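Local structure of L-lysine 6-oxidase (Marinomonas mediterranea, 3WEU) at residues 12-22 / 194-202; 478-489 / 497-505. The protein oxidises the epsilon-amino group of free L-lysine with a cysteine tryptophylquinone cofactor, releasing ammonium and the hydrogen peroxide that makes it antibacterial. All coordinates share one frame; numbering follows the deposited sequence.

Contact 1. Residues 12-22 / 194-202; sequences ARLGNANTDNF and IVLGGYGFA. With EDO (1,2-ethanediol), chain L.
In the mixed beta sheet of the N-terminal region, strands 4-13 and 193-196 both pair with strand 58-66, and here the loops leaving their ends meet, with L14 and G15 against G198 and Y199. Residues 12-22 and 194-202 share one direct backbone hydrogen bond, G15 N to G198 O at 3.2 Å. G198 O also receives a CA-H...O contact from L14 CA, and G15 O one from Y199 CA. Nearer the strands, a water bridges R13 O and G197 N. L14 packs its CD2 methyl on the G198 backbone, 3.4 Å from G198 CA. Y199 has CG anti to its carbonyl carbon (chi1 -65°), which swings the ring back past G15 O to T19. There T19 OG1 lies 2.8 Å from Y199 OH, in the plane of the ring at its edge. Y199 OH is also hydrogen-bonded to E152 OE2. N18 to N21 form a type I turn, with an Asx turn closed by D20 N on N18 OD1. Just beyond, the side chains of F22 and L196 cross at about a right angle. L196 CD1 stands over the centre of the F22 ring, 3.9 Å from its centroid and 11° off the normal, a CH-pi contact.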
loop_
_atom_site.group_PDB
_atom_site.type_symbol
_atom_site.label_atom_id
_atom_site.label_comp_id
_atom_site.label_asym_id
_atom_site.label_seq_id
_atom_site.Cartn_x
_atom_site.Cartn_y
_atom_site.Cartn_z
ATOM N N ALA A 12 -11.493 34.065 6.912
ATOM C CA ALA A 12 -10.490 33.759 7.903
ATOM C C ALA A 12 -9.616 32.663 7.320
ATOM O O ALA A 12 -10.022 31.952 6.359
ATOM C CB ALA A 12 -11.139 33.254 9.185
ATOM N N ARG A 13 -8.447 32.466 7.922
ATOM C CA ARG A 13 -7.572 31.431 7.449
ATOM C C ARG A 13 -7.011 30.602 8.566
ATOM O O ARG A 13 -6.657 31.105 9.638
ATOM C CB ARG A 13 -6.482 32.014 6.565
ATOM C CG ARG A 13 -7.084 32.849 5.456
ATOM C CD ARG A 13 -6.114 33.266 4.372
ATOM N NE ARG A 13 -6.377 32.355 3.292
ATOM C CZ ARG A 13 -7.145 32.598 2.239
ATOM N NH1 ARG A 13 -7.700 33.779 2.035
ATOM N NH2 ARG A 13 -7.323 31.623 1.380
ATOM N N LEU A 14 -6.922 29.321 8.290
ATOM C CA LEU A 14 -6.452 28.347 9.240
ATOM C C LEU A 14 -5.060 28.662 9.759
ATOM O O LEU A 14 -4.206 29.187 9.025
ATOM C CB LEU A 14 -6.350 26.969 8.536
ATOM C CG LEU A 14 -7.595 26.351 7.979
ATOM C CD1 LEU A 14 -7.209 25.035 7.334
ATOM C CD2 LEU A 14 -8.649 26.174 9.102
ATOM N N GLY A 15 -4.813 28.278 10.999
ATOM C CA GLY A 15 -3.502 28.410 11.600
ATOM C C GLY A 15 -3.338 27.453 12.777
ATOM O O GLY A 15 -4.234 27.325 13.638
ATOM N N ASN A 16 -2.156 26.897 12.892
ATOM C CA ASN A 16 -1.844 25.946 13.946
ATOM C C ASN A 16 -0.992 26.485 15.095
ATOM O O ASN A 16 -0.513 25.725 15.938
ATOM C CB ASN A 16 -1.296 24.639 13.345
ATOM C CG ASN A 16 -0.005 24.796 12.608
ATOM O OD1 ASN A 16 0.379 25.880 12.224
ATOM N ND2 ASN A 16 0.673 23.665 12.354
ATOM N N ALA A 17 -0.770 27.780 15.131
ATOM C CA ALA A 17 -0.019 28.370 16.251
ATOM C C ALA A 17 -0.934 28.372 17.488
ATOM O O ALA A 17 -2.060 27.841 17.459
ATOM C CB ALA A 17 0.432 29.788 15.931
ATOM N N ASN A 18 -0.499 29.052 18.545
ATOM C CA ASN A 18 -1.335 29.094 19.762
ATOM C C ASN A 18 -2.650 29.803 19.448
ATOM O O ASN A 18 -2.718 30.762 18.627
ATOM C CB ASN A 18 -0.593 29.810 20.873
ATOM C CG ASN A 18 -1.413 29.900 22.159
ATOM O OD1 ASN A 18 -2.292 30.745 22.344
ATOM N ND2 ASN A 18 -1.108 29.002 23.062
ATOM N N THR A 19 -3.716 29.351 20.078
ATOM C CA THR A 19 -5.058 29.924 19.862
ATOM C C THR A 19 -5.166 31.448 20.025
ATOM O O THR A 19 -5.970 32.168 19.335
ATOM C CB THR A 19 -6.102 29.150 20.756
ATOM O OG1 THR A 19 -7.441 29.546 20.414
ATOM C CG2 THR A 19 -5.816 29.436 22.251
ATOM N N ASP A 20 -4.358 31.989 20.926
ATOM C CA ASP A 20 -4.377 33.406 21.239
ATOM C C ASP A 20 -3.460 34.251 20.340
ATOM O O ASP A 20 -3.348 35.447 20.523
ATOM C CB ASP A 20 -3.944 33.619 22.713
ATOM C CG ASP A 20 -5.022 33.148 23.682
ATOM O OD1 ASP A 20 -6.190 32.989 23.269
ATOM O OD2 ASP A 20 -4.677 32.887 24.847
ATOM N N ASN A 21 -2.749 33.598 19.415
ATOM C CA ASN A 21 -1.737 34.273 18.579
ATOM C C ASN A 21 -2.243 34.360 17.123
ATOM O O ASN A 21 -2.148 33.377 16.349
ATOM C CB ASN A 21 -0.409 33.519 18.642
ATOM C CG ASN A 21 0.730 34.226 17.940
ATOM O OD1 ASN A 21 0.583 35.342 17.460
ATOM N ND2 ASN A 21 1.886 33.599 17.909
ATOM N N PHE A 22 -2.739 35.528 16.748
ATOM C CA PHE A 22 -3.408 35.674 15.451
ATOM C C PHE A 22 -3.163 37.057 14.867
ATOM O O PHE A 22 -2.806 37.997 15.580
ATOM C CB PHE A 22 -4.919 35.410 15.526
ATOM C CG PHE A 22 -5.627 36.201 16.573
ATOM C CD1 PHE A 22 -6.206 37.427 16.281
ATOM C CD2 PHE A 22 -5.720 35.712 17.854
ATOM C CE1 PHE A 22 -6.838 38.195 17.248
ATOM C CE2 PHE A 22 -6.374 36.477 18.861
ATOM C CZ PHE A 22 -6.903 37.714 18.552
ATOM N N ILE A 194 -14.834 39.384 15.775
ATOM C CA ILE A 194 -13.684 38.776 15.099
ATOM C C ILE A 194 -13.930 37.327 15.022
ATOM O O ILE A 194 -14.139 36.666 16.043
ATOM C CB ILE A 194 -12.348 39.041 15.879
ATOM C CG1 ILE A 194 -12.033 40.506 15.820
ATOM C CG2 ILE A 194 -11.178 38.224 15.302
ATOM C CD1 ILE A 194 -11.044 41.011 16.870
ATOM N N VAL A 195 -13.951 36.777 13.814
ATOM C CA VAL A 195 -14.050 35.348 13.687
ATOM C C VAL A 195 -12.745 34.732 13.268
ATOM O O VAL A 195 -12.132 35.183 12.319
ATOM C CB VAL A 195 -15.083 34.961 12.622
ATOM C CG1 VAL A 195 -15.206 33.429 12.534
ATOM C CG2 VAL A 195 -16.418 35.642 12.896
ATOM N N LEU A 196 -12.296 33.752 14.023
ATOM C CA LEU A 196 -11.142 32.986 13.735
ATOM C C LEU A 196 -11.642 31.587 13.454
ATOM O O LEU A 196 -12.590 31.093 14.128
ATOM C CB LEU A 196 -10.202 33.011 14.928
ATOM C CG LEU A 196 -9.590 34.369 15.260
ATOM C CD1 LEU A 196 -9.280 34.548 16.718
ATOM C CD2 LEU A 196 -8.273 34.495 14.554
ATOM N N GLY A 197 -11.037 30.946 12.465
ATOM C CA GLY A 197 -11.439 29.630 11.993
ATOM C C GLY A 197 -10.590 28.535 12.580
ATOM O O GLY A 197 -9.999 28.682 13.628
ATOM N N GLY A 198 -10.513 27.441 11.850
ATOM C CA GLY A 198 -9.793 26.242 12.259
ATOM C C GLY A 198 -8.303 26.355 12.464
ATOM O O GLY A 198 -7.628 27.397 12.181
ATOM N N TYR A 199 -7.797 25.227 12.925
ATOM C CA TYR A 199 -6.461 25.067 13.337
ATOM C C TYR A 199 -5.600 24.251 12.376
ATOM O O TYR A 199 -4.401 24.097 12.637
ATOM C CB TYR A 199 -6.450 24.431 14.711
ATOM C CG TYR A 199 -7.051 25.283 15.772
ATOM C CD1 TYR A 199 -8.416 25.151 16.121
ATOM C CD2 TYR A 199 -6.314 26.321 16.351
ATOM C CE1 TYR A 199 -8.975 25.972 17.101
ATOM C CE2 TYR A 199 -6.873 27.164 17.304
ATOM C CZ TYR A 199 -8.193 26.992 17.680
ATOM O OH TYR A 199 -8.717 27.788 18.647
ATOM N N GLY A 200 -6.194 23.799 11.278
ATOM C CA GLY A 200 -5.542 22.959 10.310
ATOM C C GLY A 200 -5.676 21.453 10.519
ATOM O O GLY A 200 -4.988 20.651 9.854
ATOM N N PHE A 201 -6.559 21.066 11.451
ATOM C CA PHE A 201 -6.921 19.657 11.666
ATOM C C PHE A 201 -7.208 18.943 10.341
ATOM O O PHE A 201 -7.950 19.439 9.480
ATOM C CB PHE A 201 -8.196 19.568 12.544
ATOM C CG PHE A 201 -8.666 18.162 12.782
ATOM C CD1 PHE A 201 -9.461 17.499 11.880
ATOM C CD2 PHE A 201 -8.260 17.504 13.949
ATOM C CE1 PHE A 201 -9.833 16.146 12.123
ATOM C CE2 PHE A 201 -8.620 16.186 14.175
ATOM C CZ PHE A 201 -9.403 15.527 13.275
ATOM N N ALA A 202 -6.654 17.765 10.191
ATOM C CA ALA A 202 -6.965 16.920 9.001
ATOM C C ALA A 202 -6.565 15.498 9.392
ATOM O O ALA A 202 -5.377 15.180 9.583
ATOM C CB ALA A 202 -6.205 17.400 7.775
HETATM C C1 EDO L . 5.639 34.361 19.092
HETATM O O1 EDO L . 6.136 33.064 18.870
HETATM C C2 EDO L . 5.708 35.078 17.800
HETATM O O2 EDO L . 4.385 35.010 17.213
HETATM O O HOH W 1 -8.571 32.097 11.475
#

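Contact 2. Residues 478-489 / 497-505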
loop_
_atom_site.group_PDB
_atom_site.type_symbol
_atom_site.label_atom_id
_atom_site.label_comp_id
_atom_site.label_asym_id
_atom_site.label_seq_id
_atom_site.Cartn_x
_atom_site.Cartn_y
_atom_site.Cartn_z
ATOM N N PHE A 478 -32.470 25.368 12.824
ATOM C CA PHE A 478 -31.370 24.460 12.949
ATOM C C PHE A 478 -31.202 23.883 14.330
ATOM O O PHE A 478 -30.701 22.721 14.461
ATOM C CB PHE A 478 -30.049 25.121 12.456
ATOM C CG PHE A 478 -30.110 25.560 11.016
ATOM C CD1 PHE A 478 -30.256 24.606 9.984
ATOM C CD2 PHE A 478 -29.951 26.869 10.685
ATOM C CE1 PHE A 478 -30.364 24.991 8.678
ATOM C CE2 PHE A 478 -30.014 27.267 9.363
ATOM C CZ PHE A 478 -30.234 26.325 8.362
ATOM N N ASP A 479 -31.525 24.686 15.344
ATOM C CA ASP A 479 -31.507 24.239 16.749
ATOM C C ASP A 479 -32.219 22.858 16.848
ATOM O O ASP A 479 -31.693 21.873 17.435
ATOM C CB ASP A 479 -32.189 25.309 17.642
ATOM C CG ASP A 479 -31.191 26.352 18.200
ATOM O OD1 ASP A 479 -29.938 26.228 17.993
ATOM O OD2 ASP A 479 -31.651 27.297 18.857
ATOM N N VAL A 480 -33.378 22.781 16.197
ATOM C CA VAL A 480 -34.256 21.589 16.282
ATOM C C VAL A 480 -33.927 20.496 15.281
ATOM O O VAL A 480 -33.948 19.317 15.628
ATOM C CB VAL A 480 -35.722 22.033 16.130
ATOM C CG1 VAL A 480 -36.708 20.848 15.968
ATOM C CG2 VAL A 480 -36.059 22.948 17.306
ATOM N N ASN A 481 -33.514 20.897 14.077
ATOM C CA ASN A 481 -33.363 19.964 12.948
ATOM C C ASN A 481 -31.968 19.637 12.504
ATOM O O ASN A 481 -31.706 18.660 11.809
ATOM C CB ASN A 481 -34.111 20.622 11.797
ATOM C CG ASN A 481 -35.574 20.826 12.132
ATOM O OD1 ASN A 481 -36.084 21.931 12.300
ATOM N ND2 ASN A 481 -36.243 19.736 12.243
ATOM N N GLY A 482 -31.022 20.464 12.907
ATOM C CA GLY A 482 -29.671 20.328 12.385
ATOM C C GLY A 482 -29.673 20.715 10.915
ATOM O O GLY A 482 -30.646 21.328 10.385
ATOM N N LEU A 483 -28.549 20.398 10.267
ATOM C CA LEU A 483 -28.320 20.819 8.919
ATOM C C LEU A 483 -28.780 19.762 7.952
ATOM O O LEU A 483 -28.921 18.613 8.337
ATOM C CB LEU A 483 -26.813 21.086 8.695
ATOM C CG LEU A 483 -26.311 22.296 9.485
ATOM C CD1 LEU A 483 -24.783 22.343 9.375
ATOM C CD2 LEU A 483 -26.916 23.633 9.052
ATOM N N THR A 484 -28.969 20.131 6.680
ATOM C CA THR A 484 -29.596 19.172 5.715
ATOM C C THR A 484 -28.500 18.595 4.820
ATOM O O THR A 484 -27.959 19.303 3.989
ATOM C CB THR A 484 -30.646 19.871 4.904
ATOM O OG1 THR A 484 -31.367 20.831 5.701
ATOM C CG2 THR A 484 -31.596 18.851 4.164
ATOM N N PRO A 485 -28.097 17.341 5.032
ATOM C CA PRO A 485 -26.864 16.890 4.342
ATOM C C PRO A 485 -26.941 16.835 2.800
ATOM O O PRO A 485 -25.986 17.195 2.078
ATOM C CB PRO A 485 -26.615 15.489 4.957
ATOM C CG PRO A 485 -27.946 15.077 5.549
ATOM C CD PRO A 485 -28.517 16.370 6.075
ATOM N N GLU A 486 -28.103 16.493 2.274
ATOM C CA GLU A 486 -28.213 16.249 0.847
ATOM C C GLU A 486 -28.707 17.466 0.091
ATOM O O GLU A 486 -28.755 17.439 -1.117
ATOM C CB GLU A 486 -29.079 14.987 0.564
ATOM C CG GLU A 486 -30.451 14.980 1.111
ATOM C CD GLU A 486 -30.446 14.555 2.590
ATOM O OE1 GLU A 486 -30.382 13.304 2.963
ATOM O OE2 GLU A 486 -30.492 15.515 3.366
ATOM N N ARG A 487 -29.030 18.561 0.773
ATOM C CA ARG A 487 -29.647 19.712 0.141
ATOM C C ARG A 487 -28.624 20.501 -0.698
ATOM O O ARG A 487 -27.605 20.964 -0.160
ATOM C CB ARG A 487 -30.250 20.664 1.173
ATOM C CG ARG A 487 -30.852 21.914 0.607
ATOM C CD ARG A 487 -31.539 22.774 1.650
ATOM N NE ARG A 487 -32.138 23.981 1.107
ATOM C CZ ARG A 487 -31.442 25.083 0.838
ATOM N NH1 ARG A 487 -30.115 25.070 1.073
ATOM N NH2 ARG A 487 -32.020 26.158 0.337
ATOM N N ASP A 488 -28.919 20.662 -1.978
ATOM C CA ASP A 488 -28.161 21.561 -2.840
ATOM C C ASP A 488 -28.836 22.919 -2.904
ATOM O O ASP A 488 -29.876 23.114 -3.501
ATOM C CB ASP A 488 -28.037 20.977 -4.224
ATOM C CG ASP A 488 -27.072 21.779 -5.114
ATOM O OD1 ASP A 488 -26.623 22.867 -4.681
ATOM O OD2 ASP A 488 -26.758 21.313 -6.208
ATOM N N GLU A 489 -28.215 23.906 -2.259
ATOM C CA GLU A 489 -28.667 25.251 -2.339
ATOM C C GLU A 489 -28.782 25.809 -3.724
ATOM O O GLU A 489 -29.589 26.724 -3.984
ATOM C CB GLU A 489 -27.723 26.120 -1.522
ATOM C CG GLU A 489 -26.298 26.301 -2.118
ATOM C CD GLU A 489 -25.392 25.070 -2.063
ATOM O OE1 GLU A 489 -25.690 23.985 -1.450
ATOM O OE2 GLU A 489 -24.265 25.204 -2.627
ATOM N N GLU A 497 -27.133 27.037 3.679
ATOM C CA GLU A 497 -26.992 26.630 5.046
ATOM C C GLU A 497 -25.521 26.749 5.366
ATOM O O GLU A 497 -24.719 26.688 4.445
ATOM C CB GLU A 497 -27.303 25.168 5.176
ATOM C CG GLU A 497 -28.784 24.908 5.041
ATOM C CD GLU A 497 -29.215 23.486 5.382
ATOM O OE1 GLU A 497 -28.375 22.594 5.589
ATOM O OE2 GLU A 497 -30.451 23.297 5.433
ATOM N N PRO A 498 -25.179 26.747 6.637
ATOM C CA PRO A 498 -23.814 26.578 7.107
ATOM C C PRO A 498 -23.147 25.324 6.493
ATOM O O PRO A 498 -23.716 24.226 6.424
ATOM C CB PRO A 498 -23.952 26.461 8.609
ATOM C CG PRO A 498 -25.166 27.215 8.938
ATOM C CD PRO A 498 -26.073 27.174 7.720
ATOM N N GLY A 499 -21.918 25.513 6.010
ATOM C CA GLY A 499 -21.203 24.472 5.335
ATOM C C GLY A 499 -21.390 24.480 3.825
ATOM O O GLY A 499 -20.588 23.838 3.114
ATOM N N ASP A 500 -22.309 25.264 3.305
ATOM C CA ASP A 500 -22.606 25.172 1.890
ATOM C C ASP A 500 -21.524 25.731 0.963
ATOM O O ASP A 500 -21.309 25.209 -0.145
ATOM C CB ASP A 500 -23.979 25.745 1.566
ATOM C CG ASP A 500 -25.121 24.768 1.904
ATOM O OD1 ASP A 500 -24.844 23.621 2.288
ATOM O OD2 ASP A 500 -26.252 25.255 1.788
ATOM N N LEU A 501 -20.864 26.812 1.378
ATOM C CA LEU A 501 -19.872 27.448 0.505
ATOM C C LEU A 501 -18.570 26.669 0.383
ATOM O O LEU A 501 -17.860 26.836 -0.614
ATOM C CB LEU A 501 -19.617 28.906 0.887
ATOM C CG LEU A 501 -20.583 29.897 0.259
ATOM C CD1 LEU A 501 -21.986 29.579 0.498
ATOM C CD2 LEU A 501 -20.289 31.310 0.709
ATOM N N THR A 502 -18.254 25.781 1.333
ATOM C CA THR A 502 -16.985 25.037 1.276
ATOM C C THR A 502 -17.149 23.540 1.052
ATOM O O THR A 502 -16.188 22.804 0.917
ATOM C CB THR A 502 -16.118 25.274 2.531
ATOM O OG1 THR A 502 -16.819 24.873 3.727
ATOM C CG2 THR A 502 -15.695 26.812 2.593
ATOM N N LYS A 503 -18.367 23.036 1.007
ATOM C CA LYS A 503 -18.506 21.590 1.072
ATOM C C LYS A 503 -18.002 20.865 -0.142
ATOM O O LYS A 503 -17.638 19.673 -0.049
ATOM C CB LYS A 503 -19.966 21.207 1.310
ATOM C CG LYS A 503 -20.886 21.572 0.194
ATOM C CD LYS A 503 -22.334 21.510 0.636
ATOM C CE LYS A 503 -23.280 22.044 -0.444
ATOM N NZ LYS A 503 -24.734 21.781 -0.118
ATOM N N ARG A 504 -18.000 21.526 -1.277
ATOM C CA ARG A 504 -17.573 20.889 -2.523
ATOM C C ARG A 504 -16.076 20.666 -2.637
ATOM O O ARG A 504 -15.604 19.861 -3.454
ATOM C CB ARG A 504 -18.045 21.733 -3.714
ATOM C CG ARG A 504 -19.540 21.615 -3.907
ATOM C CD ARG A 504 -19.969 22.604 -4.956
ATOM N NE ARG A 504 -21.396 22.498 -5.289
ATOM C CZ ARG A 504 -22.365 22.999 -4.544
ATOM N NH1 ARG A 504 -22.067 23.614 -3.376
ATOM N NH2 ARG A 504 -23.630 22.852 -4.930
ATOM N N MET A 505 -15.300 21.382 -1.816
ATOM C CA MET A 505 -13.857 21.380 -1.919
ATOM C C MET A 505 -13.311 20.041 -1.436
ATOM O O MET A 505 -14.043 19.230 -0.843
ATOM C CB MET A 505 -13.231 22.504 -1.078
ATOM C CG MET A 505 -13.849 23.882 -1.228
ATOM S SD MET A 505 -14.127 24.381 -2.940
ATOM C CE MET A 505 -12.458 24.840 -3.346
HETATM O O HOH W 2 -28.110 23.214 1.773
HETATM O O HOH W 3 -24.818 22.553 -7.555
HETATM O O HOH W 4 -22.381 27.050 -2.227
#
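E497 carries CG anti to its carbonyl carbon (chi1 -73°) and runs extended beyond it, which lays its carboxylate against T484. T484 turns OG1 to the same side as its own backbone N (chi1 -37°). The backbone N and OG1 of T484 grip the E497 carboxylate together. T484 N donates to E497 OE1 at 2.8 Å and nearly straight (170°), and T484 OG1 donates to E497 OE2 at 2.6 Å. Both oxygens use their syn lone pairs. The F478 ring meets E497 OE2 with its edge, its plane almost perpendicular to the carboxylate. L483 CD2 packs on the P498 ring, 3.9 Å from P498 CD.

A salt-bridge network fills the other half. The E489 carboxylate meets two cations. E489 OE1 takes K503 NZ at 2.7 Å, and E489 OE2 takes R504 NH1 at 2.8 Å. R504 NH2 makes a weaker bond to D488 OD1, which also caps C490 N at the start of helix 489-492. The E489 and D500 carboxylates lie stacked with E489 OE1 3.5 Å from D500 OD2. K503 NZ bonds both acids and probably offsets their repulsion. D500 OD2 also receives E497 N at 2.7 Å, from above the carboxylate plane. The R487 guanidinium is nearly coplanar with the D500 carboxylate, but their direct salt bridge is long. R487 NH2 is held by T494 OG1 and G495 O. A water also joins R487 O, R487 NH1 and D500 OD2.

K92 forms salt bridges with both E497 and D500, linking the two halves. The two segments are joined through helix 489-492, and residues 478-489 begin at the end of helix 475-481, while L483 and P498 rest on A90 of strand 80-91 and L501 touches strand 237-247.

Overall arrangement
Both segments of contact 1 precede those of contact 2 in the chain. The first contact belongs to the N-terminal part of the protein, the second to the C-terminal domain. Their centres are 22 Å apart and their nearest atoms about 9 Å, so they do not touch. The large mixed sheet relates them. Contact 1 lies at the ends of two of its strands, 4-13 and 193-196. Contact 2 is made of loops and helix ends that pack on strands 80-91 and 237-247 of the same sheet. Strand 237-247 meets both, through A12, L14 and V195 in contact 1 and L501 and T502 in contact 2. Loops of the C-terminal domain thus pack on a sheet built from the N-terminal part of the chain.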